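PDB 4OW5: fusolin from Unidentified entomopoxvirus, which probably binds chitin as a copper-dependent lytic polysaccharide monooxygenase, enhances viral virulence and crystallises in vivo into viral spindles. Local coordinates for residues 137-143 with 189-195; 68-72 with 104-108; 171-175 with 198-203. All coordinates share one frame; numbering follows the deposited sequence.

Contact 1: 137-143 with 189-195. Unlike the reference sequence in segment 189-195: Asn192 (reference His).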
ATOM      1  N   GLU A 137      -2.227  14.440  19.568  1.00 12.44           N
ATOM      2  CA  GLU A 137      -1.452  15.206  20.542  1.00 11.48           C
ATOM      3  C   GLU A 137      -0.761  16.330  19.792  1.00 13.99           C
ATOM      4  O   GLU A 137      -0.027  16.088  18.817  1.00 12.84           O
ATOM      5  CB  GLU A 137      -0.435  14.330  21.318  1.00 12.53           C
ATOM      6  CG  GLU A 137       0.167  15.078  22.495  1.00 13.02           C
ATOM      7  CD  GLU A 137       1.329  14.403  23.197  1.00 24.86           C
ATOM      8  OE1 GLU A 137       2.330  14.098  22.513  1.00 23.44           O
ATOM      9  OE2 GLU A 137       1.280  14.257  24.441  1.00 20.36           O
ATOM     10  N   PHE A 138      -1.093  17.557  20.148  1.00 11.90           N
ATOM     11  CA  PHE A 138      -0.475  18.748  19.595  1.00 11.04           C
ATOM     12  C   PHE A 138       0.347  19.386  20.731  1.00 15.40           C
ATOM     13  O   PHE A 138      -0.174  19.626  21.831  1.00 14.90           O
ATOM     14  CB  PHE A 138      -1.519  19.686  19.008  1.00 12.28           C
ATOM     15  CG  PHE A 138      -0.896  20.789  18.194  1.00 13.11           C
ATOM     16  CD1 PHE A 138      -0.471  21.960  18.797  1.00 15.83           C
ATOM     17  CD2 PHE A 138      -0.714  20.648  16.822  1.00 13.26           C
ATOM     18  CE1 PHE A 138       0.166  22.953  18.052  1.00 15.57           C
ATOM     19  CE2 PHE A 138      -0.148  21.675  16.074  1.00 16.70           C
ATOM     20  CZ  PHE A 138       0.312  22.815  16.700  1.00 14.88           C
ATOM     21  N   CYS A 139       1.610  19.620  20.457  1.00 12.66           N
ATOM     22  CA  CYS A 139       2.617  20.093  21.389  1.00 13.58           C
ATOM     23  C   CYS A 139       2.797  21.606  21.281  1.00 16.04           C
ATOM     24  O   CYS A 139       3.450  22.069  20.341  1.00 13.28           O
ATOM     25  CB  CYS A 139       3.919  19.354  21.108  1.00 16.37           C
ATOM     26  SG  CYS A 139       5.279  19.729  22.239  1.00 22.07           S
ATOM     27  N   PRO A 140       2.273  22.402  22.245  1.00 12.70           N
ATOM     28  CA  PRO A 140       2.492  23.855  22.172  1.00 12.91           C
ATOM     29  C   PRO A 140       3.813  24.203  22.838  1.00 18.65           C
ATOM     30  O   PRO A 140       3.996  23.901  24.011  1.00 19.98           O
ATOM     31  CB  PRO A 140       1.308  24.423  22.941  1.00 14.64           C
ATOM     32  CG  PRO A 140       1.020  23.369  23.998  1.00 17.70           C
ATOM     33  CD  PRO A 140       1.485  22.042  23.446  1.00 13.37           C
ATOM     34  N   THR A 141       4.752  24.777  22.094  1.00 15.93           N
ATOM     35  CA  THR A 141       6.003  25.210  22.691  1.00 15.64           C
ATOM     36  C   THR A 141       5.758  26.557  23.413  1.00 17.95           C
ATOM     37  O   THR A 141       6.515  26.907  24.314  1.00 17.72           O
ATOM     38  CB  THR A 141       7.106  25.265  21.654  1.00 19.09           C
ATOM     39  OG1 THR A 141       6.786  26.220  20.662  1.00 17.72           O
ATOM     40  CG2 THR A 141       7.347  23.913  21.005  1.00 18.87           C
ATOM     41  N   ALA A 142       4.752  27.337  22.958  1.00 13.53           N
ATOM     42  CA  ALA A 142       4.293  28.569  23.595  1.00 14.51           C
ATOM     43  C   ALA A 142       2.799  28.455  23.765  1.00 20.81           C
ATOM     44  O   ALA A 142       2.092  28.188  22.793  1.00 21.19           O
ATOM     45  CB  ALA A 142       4.629  29.779  22.766  1.00 15.47           C
ATOM     46  N   ILE A 143       2.311  28.702  24.961  1.00 17.56           N
ATOM     47  CA  ILE A 143       0.881  28.593  25.255  1.00 17.73           C
ATOM     48  C   ILE A 143       0.124  29.824  24.755  1.00 18.84           C
ATOM     49  O   ILE A 143       0.436  30.942  25.142  1.00 18.40           O
ATOM     50  CB  ILE A 143       0.648  28.357  26.772  1.00 21.41           C
ATOM     51  CG1 ILE A 143       1.340  27.053  27.260  1.00 23.51           C
ATOM     52  CG2 ILE A 143      -0.861  28.328  27.083  1.00 18.36           C
ATOM     53  CD1 ILE A 143       0.791  25.791  26.635  1.00 28.05           C
ATOM     54  N   CYS A 189       5.716  15.037  23.567  1.00 23.75           N
ATOM     55  CA  CYS A 189       5.942  16.467  23.691  1.00 21.59           C
ATOM     56  C   CYS A 189       6.831  16.737  24.918  1.00 28.22           C
ATOM     57  O   CYS A 189       6.330  16.683  26.042  1.00 24.61           O
ATOM     58  CB  CYS A 189       4.584  17.160  23.817  1.00 20.38           C
ATOM     59  SG  CYS A 189       4.661  18.960  24.042  1.00 22.76           S
ATOM     60  N   ASN A 190       8.146  16.978  24.708  1.00 27.61           N
ATOM     61  CA  ASN A 190       9.080  17.300  25.804  1.00 29.62           C
ATOM     62  C   ASN A 190       9.225  18.821  25.973  1.00 35.09           C
ATOM     63  O   ASN A 190       9.786  19.272  26.962  1.00 36.85           O
ATOM     64  CB  ASN A 190      10.456  16.653  25.590  1.00 37.96           C
ATOM     65  CG  ASN A 190      11.142  16.951  24.264  1.00 72.47           C
ATOM     66  OD1 ASN A 190      11.028  18.044  23.695  1.00 64.88           O
ATOM     67  ND2 ASN A 190      11.887  15.980  23.740  1.00 69.74           N
ATOM     68  N   ALA A 191       8.713  19.612  25.033  1.00 31.84           N
ATOM     69  CA  ALA A 191       8.845  21.065  25.083  1.00 30.87           C
ATOM     70  C   ALA A 191       7.926  21.729  26.100  1.00 33.12           C
ATOM     71  O   ALA A 191       8.190  22.865  26.479  1.00 35.03           O
ATOM     72  CB  ALA A 191       8.573  21.648  23.703  1.00 31.60           C
ATOM     73  N   ASN A 192       6.900  21.040  26.601  1.00 27.09           N
ATOM     74  CA  ASN A 192       5.950  21.654  27.537  1.00 24.85           C
ATOM     75  C   ASN A 192       5.298  20.627  28.466  1.00 26.41           C
ATOM     76  O   ASN A 192       5.292  19.457  28.111  1.00 27.21           O
ATOM     77  CB  ASN A 192       4.849  22.309  26.689  1.00 24.12           C
ATOM     78  CG  ASN A 192       4.264  23.573  27.299  1.00 34.77           C
ATOM     79  OD1 ASN A 192       3.579  23.536  28.310  1.00 29.63           O
ATOM     80  ND2 ASN A 192       4.513  24.729  26.697  1.00 30.10           N
ATOM     81  N   ASN A 193       4.724  21.067  29.610  1.00 22.05           N
ATOM     82  CA  ASN A 193       3.991  20.184  30.537  0.50 21.77           C
ATOM     83  C   ASN A 193       2.504  20.078  30.151  1.00 22.85           C
ATOM     84  O   ASN A 193       1.810  19.180  30.630  1.00 22.73           O
ATOM     85  CB  ASN A 193       4.091  20.708  31.975  0.50 25.05           C
ATOM     86  CG  ASN A 193       3.060  21.773  32.321  0.50 45.91           C
ATOM     87  OD1 ASN A 193       3.091  22.901  31.810  0.50 39.65           O
ATOM     88  ND2 ASN A 193       2.108  21.447  33.182  0.50 38.43           N
ATOM     89  N   LEU A 194       2.017  20.989  29.287  1.00 16.07           N
ATOM     90  CA  LEU A 194       0.644  20.980  28.776  1.00 15.79           C
ATOM     91  C   LEU A 194       0.659  20.620  27.279  1.00 16.86           C
ATOM     92  O   LEU A 194       1.568  21.014  26.554  1.00 17.33           O
ATOM     93  CB  LEU A 194      -0.041  22.338  28.969  1.00 15.94           C
ATOM     94  CG  LEU A 194      -0.273  22.807  30.414  1.00 20.15           C
ATOM     95  CD1 LEU A 194      -0.865  24.182  30.429  1.00 21.63           C
ATOM     96  CD2 LEU A 194      -1.158  21.853  31.156  1.00 17.45           C
ATOM     97  N   VAL A 195      -0.326  19.864  26.840  1.00 13.26           N
ATOM     98  CA  VAL A 195      -0.529  19.487  25.441  1.00 12.94           C
ATOM     99  C   VAL A 195      -1.994  19.701  25.103  1.00 16.99           C
ATOM    100  O   VAL A 195      -2.831  19.831  26.003  1.00 18.88           O
ATOM    101  CB  VAL A 195      -0.111  18.013  25.164  1.00 16.53           C
ATOM    102  CG1 VAL A 195       1.402  17.826  25.269  1.00 16.77           C
ATOM    103  CG2 VAL A 195      -0.843  17.034  26.079  1.00 16.57           C
TER
HETATM  104  O   HOH W   1       8.699  25.391  25.338  1.00 32.18           O
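The carboxylate of Glu137 reaches across to segment 189-195 and is gripped on both oxygens: OE1 accepts hydrogen bonds from Thr5 OG1 and the backbone N of Gln188, while OE2 is hydrogen-bonded to Ser187 OG. This buried acid of the fibronectin type III-like sandwich sits where strand 131-140 meets the start of strand 194-203 and the disulfide-bonded loop before it. Its extended chain, with CG anti to the backbone N (chi1 -169°), crosses Val195 and brings OE2 to 3.7 Å from Val195 CG1.

The backbones place Cys139 across from Val195, so the bond from Cys139 SG to Cys189 SG (2.1 Å) ties the strand to the loop leading into 194-203 instead of joining directly paired positions. Its chi3 of 66° gives a right-handed bridge. Beyond it, Ala191 CB lies 3.7 Å from Thr141 CG2, and the Pro140 ring rests its CD 3.3 Å from Leu194 O.

The loop has its own internal brace. Asn192 OD1 accepts a nearly straight bond from Leu194 N (3.1 Å, 168° at the hydrogen), an Asx turn that fixes the amide; the methyl end of Ile143 then lies against it, CD1 being 3.9 Å from Asn192 ND2. Thr141 OG1 is hydrogen-bonded to Asn67 ND2 and weakly to the backbone O of His1, which with His144 binds copper or zinc in this protein, though no metal is bound in this chain; the contact thus lies next to the metal site. A water bridges the two segments, donating to Thr141 O and Ala191 O, 2.8 Å from each.

Contact 2: 68-72 with 104-108; sequences EYAAL and PFGDK
Four oxygens lie within hydrogen-bonding distance of Lys108 NZ, one more than its three protons can serve at once, so the bonds must be shared. Glu68 O is at 2.9 Å and Phe105 O at 2.8 Å, with NZ in the carbonyl plane of Phe105, on a lone pair. One water, 2.7 Å from NZ, donates to Glu68 OE2 and bridges lysine and carboxylate; the other lies between NZ and Ala70 O, its proton toward Ala70 being less certain.

The aliphatic part of the lysine lies over the Tyr69 ring, with CD 3.6 Å from the ring centroid in a CH-pi contact; the bend at chi4 (120°) then turns NZ towards the two carbonyls. Ala70 O sits 3.3 Å above the plane of the Phe105 ring, over the centre; Pro104 CB lies over the opposite face, offset toward the rim, while Leu72 CG and Glu68 CG meet its edge.

Further out, Glu68 OE1 is hydrogen-bonded to His1 NE2, which probably makes Glu68 a second-shell residue of the metal site, the metal itself being absent from this chain. Segment 68-72 pairs with strand 223-234 of the mixed sheet, and helix 52-64 packs Tyr61 on Glu68 and Pro104, and Met62 on Lys108.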
ATOM      1  N   GLU A  68       7.048  26.940  14.048  1.00 11.40           N
ATOM      2  CA  GLU A  68       6.579  28.183  13.444  1.00 10.78           C
ATOM      3  C   GLU A  68       6.199  27.977  11.964  1.00 13.65           C
ATOM      4  O   GLU A  68       6.534  28.776  11.095  1.00 11.87           O
ATOM      5  CB  GLU A  68       7.623  29.307  13.613  1.00 12.86           C
ATOM      6  CG  GLU A  68       7.021  30.695  13.484  1.00 19.32           C
ATOM      7  CD  GLU A  68       7.996  31.818  13.782  1.00 40.37           C
ATOM      8  OE1 GLU A  68       7.898  32.417  14.878  1.00 29.52           O
ATOM      9  OE2 GLU A  68       8.902  32.057  12.953  1.00 26.04           O
ATOM     10  N   TYR A  69       5.410  26.936  11.700  1.00  9.20           N
ATOM     11  CA  TYR A  69       4.858  26.706  10.374  1.00  9.23           C
ATOM     12  C   TYR A  69       3.546  27.427  10.403  1.00 13.22           C
ATOM     13  O   TYR A  69       2.493  26.838  10.672  1.00 12.19           O
ATOM     14  CB  TYR A  69       4.745  25.212  10.040  1.00  8.21           C
ATOM     15  CG  TYR A  69       6.002  24.663   9.420  1.00  8.32           C
ATOM     16  CD1 TYR A  69       7.217  24.739  10.080  1.00  9.19           C
ATOM     17  CD2 TYR A  69       5.972  24.029   8.181  1.00  8.73           C
ATOM     18  CE1 TYR A  69       8.392  24.303   9.480  1.00 11.34           C
ATOM     19  CE2 TYR A  69       7.119  23.504   7.613  1.00  7.78           C
ATOM     20  CZ  TYR A  69       8.342  23.682   8.240  1.00 16.70           C
ATOM     21  OH  TYR A  69       9.491  23.197   7.671  1.00 14.04           O
ATOM     22  N   ALA A  70       3.655  28.756  10.287  1.00 11.63           N
ATOM     23  CA  ALA A  70       2.563  29.678  10.515  1.00 11.57           C
ATOM     24  C   ALA A  70       2.343  30.676   9.419  1.00 14.81           C
ATOM     25  O   ALA A  70       3.244  30.987   8.636  1.00 14.93           O
ATOM     26  CB  ALA A  70       2.849  30.445  11.804  1.00 11.76           C
ATOM     27  N   ALA A  71       1.120  31.226   9.430  1.00 13.76           N
ATOM     28  CA  ALA A  71       0.643  32.269   8.525  1.00 13.11           C
ATOM     29  C   ALA A  71      -0.295  33.192   9.286  1.00 16.75           C
ATOM     30  O   ALA A  71      -1.043  32.749  10.170  1.00 16.09           O
ATOM     31  CB  ALA A  71      -0.065  31.660   7.333  1.00 14.10           C
ATOM     32  N   LEU A  72      -0.244  34.473   8.966  1.00 16.16           N
ATOM     33  CA  LEU A  72      -1.059  35.490   9.650  1.00 17.47           C
ATOM     34  C   LEU A  72      -2.290  35.758   8.828  1.00 20.09           C
ATOM     35  O   LEU A  72      -2.182  36.219   7.701  1.00 19.50           O
ATOM     36  CB  LEU A  72      -0.250  36.792   9.856  1.00 17.65           C
ATOM     37  CG  LEU A  72       1.099  36.615  10.545  1.00 23.47           C
ATOM     38  CD1 LEU A  72       1.833  37.941  10.632  1.00 25.66           C
ATOM     39  CD2 LEU A  72       0.948  35.964  11.919  1.00 22.76           C
ATOM     40  N   PRO A 104      10.232  36.407   9.758  1.00 21.72           N
ATOM     41  CA  PRO A 104       9.396  35.251   9.373  1.00 20.95           C
ATOM     42  C   PRO A 104       8.699  35.506   8.011  1.00 23.52           C
ATOM     43  O   PRO A 104       8.602  36.659   7.592  1.00 22.61           O
ATOM     44  CB  PRO A 104       8.411  35.129  10.545  1.00 23.11           C
ATOM     45  CG  PRO A 104       8.341  36.487  11.160  1.00 27.33           C
ATOM     46  CD  PRO A 104       9.642  37.175  10.877  1.00 23.31           C
ATOM     47  N   PHE A 105       8.280  34.460   7.261  1.00 18.24           N
ATOM     48  CA  PHE A 105       8.310  33.065   7.659  1.00 15.83           C
ATOM     49  C   PHE A 105       9.364  32.261   6.859  1.00 16.02           C
ATOM     50  O   PHE A 105       9.390  31.041   6.961  1.00 14.31           O
ATOM     51  CB  PHE A 105       6.902  32.474   7.514  1.00 17.34           C
ATOM     52  CG  PHE A 105       5.964  33.038   8.552  1.00 18.51           C
ATOM     53  CD1 PHE A 105       5.121  34.098   8.246  1.00 20.29           C
ATOM     54  CD2 PHE A 105       6.023  32.605   9.868  1.00 18.96           C
ATOM     55  CE1 PHE A 105       4.310  34.671   9.226  1.00 21.57           C
ATOM     56  CE2 PHE A 105       5.192  33.168  10.844  1.00 21.85           C
ATOM     57  CZ  PHE A 105       4.370  34.225  10.520  1.00 20.13           C
ATOM     58  N   GLY A 106      10.251  32.938   6.137  1.00 12.09           N
ATOM     59  CA  GLY A 106      11.308  32.282   5.371  1.00 12.49           C
ATOM     60  C   GLY A 106      10.750  31.478   4.223  1.00 15.64           C
ATOM     61  O   GLY A 106       9.635  31.740   3.772  1.00 14.27           O
ATOM     62  N   ASP A 107      11.498  30.458   3.791  1.00 13.35           N
ATOM     63  CA  ASP A 107      11.085  29.532   2.738  1.00 12.43           C
ATOM     64  C   ASP A 107      11.026  28.116   3.332  1.00 16.02           C
ATOM     65  O   ASP A 107      12.057  27.564   3.717  1.00 15.90           O
ATOM     66  CB  ASP A 107      12.022  29.588   1.540  1.00 13.91           C
ATOM     67  CG  ASP A 107      11.550  28.752   0.359  1.00 22.97           C
ATOM     68  OD1 ASP A 107      10.887  27.709   0.587  1.00 22.24           O
ATOM     69  OD2 ASP A 107      11.841  29.131  -0.784  1.00 22.29           O
ATOM     70  N   LYS A 108       9.818  27.542   3.413  1.00 13.26           N
ATOM     71  CA  LYS A 108       9.630  26.188   3.946  1.00 11.25           C
ATOM     72  C   LYS A 108       9.064  25.266   2.872  1.00 11.20           C
ATOM     73  O   LYS A 108       8.628  24.157   3.186  1.00 10.46           O
ATOM     74  CB  LYS A 108       8.726  26.205   5.177  1.00 13.52           C
ATOM     75  CG  LYS A 108       9.353  26.983   6.353  1.00 13.34           C
ATOM     76  CD  LYS A 108       8.325  27.288   7.372  1.00 18.64           C
ATOM     77  CE  LYS A 108       8.859  27.972   8.601  1.00 17.67           C
ATOM     78  NZ  LYS A 108       8.186  29.283   8.758  1.00 15.85           N
TER
HETATM   79  O   HOH W   2       9.310  30.930  10.571  1.00 12.14           O
HETATM   80  O   HOH W   3       5.371  29.104   7.816  1.00 13.41           O

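Contact 3: 171-175 with 198-203. With EDO (1,2-ethanediol), chain B.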
ATOM      1  N   ILE A 171     -10.739  17.151   3.387  1.00 13.70           N
ATOM      2  CA  ILE A 171     -12.056  16.998   3.988  1.00 13.68           C
ATOM      3  C   ILE A 171     -11.945  17.320   5.470  1.00 15.04           C
ATOM      4  O   ILE A 171     -11.152  16.666   6.163  1.00 14.28           O
ATOM      5  CB  ILE A 171     -12.577  15.532   3.822  1.00 17.57           C
ATOM      6  CG1 ILE A 171     -12.722  15.127   2.321  1.00 19.53           C
ATOM      7  CG2 ILE A 171     -13.929  15.361   4.558  1.00 18.45           C
ATOM      8  CD1 ILE A 171     -12.720  13.654   2.134  1.00 23.17           C
ATOM      9  N   ASN A 172     -12.756  18.265   5.970  1.00 12.09           N
ATOM     10  CA  ASN A 172     -12.740  18.597   7.390  1.00 12.15           C
ATOM     11  C   ASN A 172     -13.359  17.456   8.216  1.00 15.46           C
ATOM     12  O   ASN A 172     -14.468  17.011   7.918  1.00 15.37           O
ATOM     13  CB  ASN A 172     -13.481  19.895   7.654  1.00 16.26           C
ATOM     14  CG  ASN A 172     -13.328  20.329   9.080  1.00 24.35           C
ATOM     15  OD1 ASN A 172     -14.188  20.066   9.909  1.00 26.06           O
ATOM     16  ND2 ASN A 172     -12.129  20.741   9.470  1.00 24.88           N
ATOM     17  N   ILE A 173     -12.639  16.978   9.213  1.00  9.57           N
ATOM     18  CA  ILE A 173     -13.115  15.913  10.107  1.00 11.66           C
ATOM     19  C   ILE A 173     -13.176  16.382  11.569  1.00 13.92           C
ATOM     20  O   ILE A 173     -13.685  15.640  12.398  1.00 13.18           O
ATOM     21  CB  ILE A 173     -12.310  14.604   9.990  1.00 14.18           C
ATOM     22  CG1 ILE A 173     -10.842  14.784  10.396  1.00 15.21           C
ATOM     23  CG2 ILE A 173     -12.474  14.017   8.577  1.00 15.08           C
ATOM     24  CD1 ILE A 173     -10.010  13.497  10.379  1.00 19.65           C
ATOM     25  N   PHE A 174     -12.736  17.606  11.862  1.00  9.97           N
ATOM     26  CA  PHE A 174     -12.804  18.176  13.199  1.00 10.11           C
ATOM     27  C   PHE A 174     -12.676  19.704  13.144  1.00 16.40           C
ATOM     28  O   PHE A 174     -11.783  20.236  12.492  1.00 14.42           O
ATOM     29  CB  PHE A 174     -11.709  17.608  14.141  1.00 11.30           C
ATOM     30  CG  PHE A 174     -11.774  18.137  15.562  1.00 13.04           C
ATOM     31  CD1 PHE A 174     -11.189  19.355  15.898  1.00 14.80           C
ATOM     32  CD2 PHE A 174     -12.325  17.369  16.585  1.00 15.33           C
ATOM     33  CE1 PHE A 174     -11.205  19.823  17.206  1.00 15.08           C
ATOM     34  CE2 PHE A 174     -12.322  17.827  17.909  1.00 17.40           C
ATOM     35  CZ  PHE A 174     -11.810  19.073  18.205  1.00 15.57           C
ATOM     36  N   THR A 175     -13.535  20.401  13.891  1.00 14.75           N
ATOM     37  CA  THR A 175     -13.470  21.847  14.036  1.00 13.85           C
ATOM     38  C   THR A 175     -13.921  22.207  15.428  1.00 16.71           C
ATOM     39  O   THR A 175     -15.048  21.897  15.760  1.00 14.92           O
ATOM     40  CB  THR A 175     -14.348  22.573  13.014  1.00 20.17           C
ATOM     41  OG1 THR A 175     -14.002  22.178  11.707  1.00 23.48           O
ATOM     42  CG2 THR A 175     -14.252  24.079  13.157  1.00 18.05           C
ATOM     43  N   THR A 198      -7.052  15.270  21.720  1.00 21.02           N
ATOM     44  CA  THR A 198      -8.439  14.975  21.356  1.00 23.11           C
ATOM     45  C   THR A 198      -8.482  13.672  20.551  1.00 24.87           C
ATOM     46  O   THR A 198      -7.549  13.401  19.826  1.00 23.82           O
ATOM     47  CB  THR A 198      -9.056  16.159  20.550  1.00 32.13           C
ATOM     48  OG1 THR A 198     -10.466  16.032  20.522  1.00 40.94           O
ATOM     49  CG2 THR A 198      -8.525  16.274  19.122  1.00 32.92           C
ATOM     50  N   THR A 199      -9.575  12.919  20.636  1.00 23.58           N
ATOM     51  CA  THR A 199      -9.799  11.728  19.834  1.00 22.11           C
ATOM     52  C   THR A 199     -10.671  12.105  18.670  1.00 25.85           C
ATOM     53  O   THR A 199     -11.741  12.704  18.848  1.00 24.25           O
ATOM     54  CB  THR A 199     -10.408  10.587  20.651  1.00 21.65           C
ATOM     55  OG1 THR A 199      -9.476  10.234  21.662  1.00 28.80           O
ATOM     56  CG2 THR A 199     -10.679   9.336  19.803  1.00 19.86           C
ATOM     57  N   VAL A 200     -10.237  11.696  17.471  1.00 21.99           N
ATOM     58  CA  VAL A 200     -10.978  11.869  16.228  1.00 22.20           C
ATOM     59  C   VAL A 200     -11.029  10.524  15.570  1.00 22.29           C
ATOM     60  O   VAL A 200     -10.019   9.807  15.599  1.00 19.84           O
ATOM     61  CB  VAL A 200     -10.318  12.924  15.300  1.00 27.88           C
ATOM     62  CG1 VAL A 200     -11.139  13.133  14.029  1.00 28.04           C
ATOM     63  CG2 VAL A 200     -10.113  14.231  16.029  1.00 28.60           C
ATOM     64  N   GLY A 201     -12.188  10.185  15.002  1.00 18.78           N
ATOM     65  CA  GLY A 201     -12.357   8.973  14.235  1.00 18.25           C
ATOM     66  C   GLY A 201     -11.770   9.248  12.874  1.00 21.78           C
ATOM     67  O   GLY A 201     -12.195  10.182  12.209  1.00 23.28           O
ATOM     68  N   ILE A 202     -10.741   8.520  12.498  1.00 16.84           N
ATOM     69  CA  ILE A 202     -10.075   8.714  11.199  1.00 15.86           C
ATOM     70  C   ILE A 202     -10.668   7.766  10.190  1.00 19.30           C
ATOM     71  O   ILE A 202     -10.593   6.563  10.416  1.00 17.61           O
ATOM     72  CB  ILE A 202      -8.552   8.482  11.339  1.00 16.83           C
ATOM     73  CG1 ILE A 202      -7.959   9.380  12.450  1.00 17.12           C
ATOM     74  CG2 ILE A 202      -7.841   8.714   9.999  1.00 17.93           C
ATOM     75  CD1 ILE A 202      -8.104  10.892  12.211  1.00 24.85           C
ATOM     76  N   PRO A 203     -11.214   8.261   9.060  1.00 18.39           N
ATOM     77  CA  PRO A 203     -11.723   7.336   8.032  1.00 19.08           C
ATOM     78  C   PRO A 203     -10.601   6.421   7.567  1.00 22.18           C
ATOM     79  O   PRO A 203      -9.480   6.873   7.336  1.00 18.90           O
ATOM     80  CB  PRO A 203     -12.210   8.271   6.898  1.00 21.55           C
ATOM     81  CG  PRO A 203     -12.393   9.605   7.563  1.00 26.39           C
ATOM     82  CD  PRO A 203     -11.374   9.670   8.648  1.00 21.81           C
TER
HETATM   83  C1  EDO B 401     -16.707  18.413  11.132  1.00 42.63           C
HETATM   84  O1  EDO B 401     -16.674  18.419   9.723  1.00 41.52           O
HETATM   85  C2  EDO B 401     -16.883  19.836  11.685  1.00 46.00           C
HETATM   86  O2  EDO B 401     -17.658  20.619  10.800  1.00 49.40           O
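Across the interior of the beta-sandwich, strand 170-176 of the mixed sheet faces strand 194-203 of the four-stranded antiparallel sheet. The two segments run nearly antiparallel, at 160°, with axes 7.6 Å apart at closest approach, and what joins them is side-chain packing. Strand 170-176 carries a classic beta bulge here: Ile173 and Phe174 both face Ile151 of the adjoining strand 147-154, and the irregularity lets two consecutive residues point towards the opposing sheet.

Ile173 does most of its touching with CD1. Its CG1 stands between the backbone N and the carbonyl carbon (chi1 63°), which turns the branch toward segment 198-203, where CD1 meets Ile202 CD1 at 3.7 Å and Val200 CG1 at 3.8 Å. Ile202 itself starts off away from strand 170-176, and its terminal methyl returns to the contact. Val200 divides its two branches between the neighbours: CG1 goes to Ile173, while CG2 lies 3.9 Å from Phe174 CD2. The Phe174 ring extends on towards Thr198, whose OG1 is 3.7 Å from Phe174 CE2 and whose CG2 lies over one ring face near the rim.

Asn172 spans the bulge within its own strand. Its ND2 donates to Phe174 O at 3.1 Å, approaching from above the carbonyl plane, and its OD1 accepts from Thr175 OG1 at 2.8 Å. A 1,2-ethanediol, probably from the crystallisation liquor, also lies beside Asn172 OD1. Aliphatic and aromatic groups meeting between two sheets are typical of the fibronectin type III-like sandwich found in this monooxygenase family.

Contacts 1 and 3 both use strand 194-203, at its beginning and its later part respectively. Contact 1 joins two neighbouring strands of one sheet, and the loop before one of them, through a disulfide, a buried acid and a shared water; contact 3 packs one sheet on the other by apolar groups. Contact 2 also involves the mixed sheet, but fastens a loop to it with a lysine, its waters and a phenylalanine ring. Six of eleven touching residues are buried in contact 1 and four of eight in contact 2, against two of seven in contact 3, despite its place between sheets. Contacts 1 and 2 both lie near His1, each with a polar link to it; contact 3 is remote and structural.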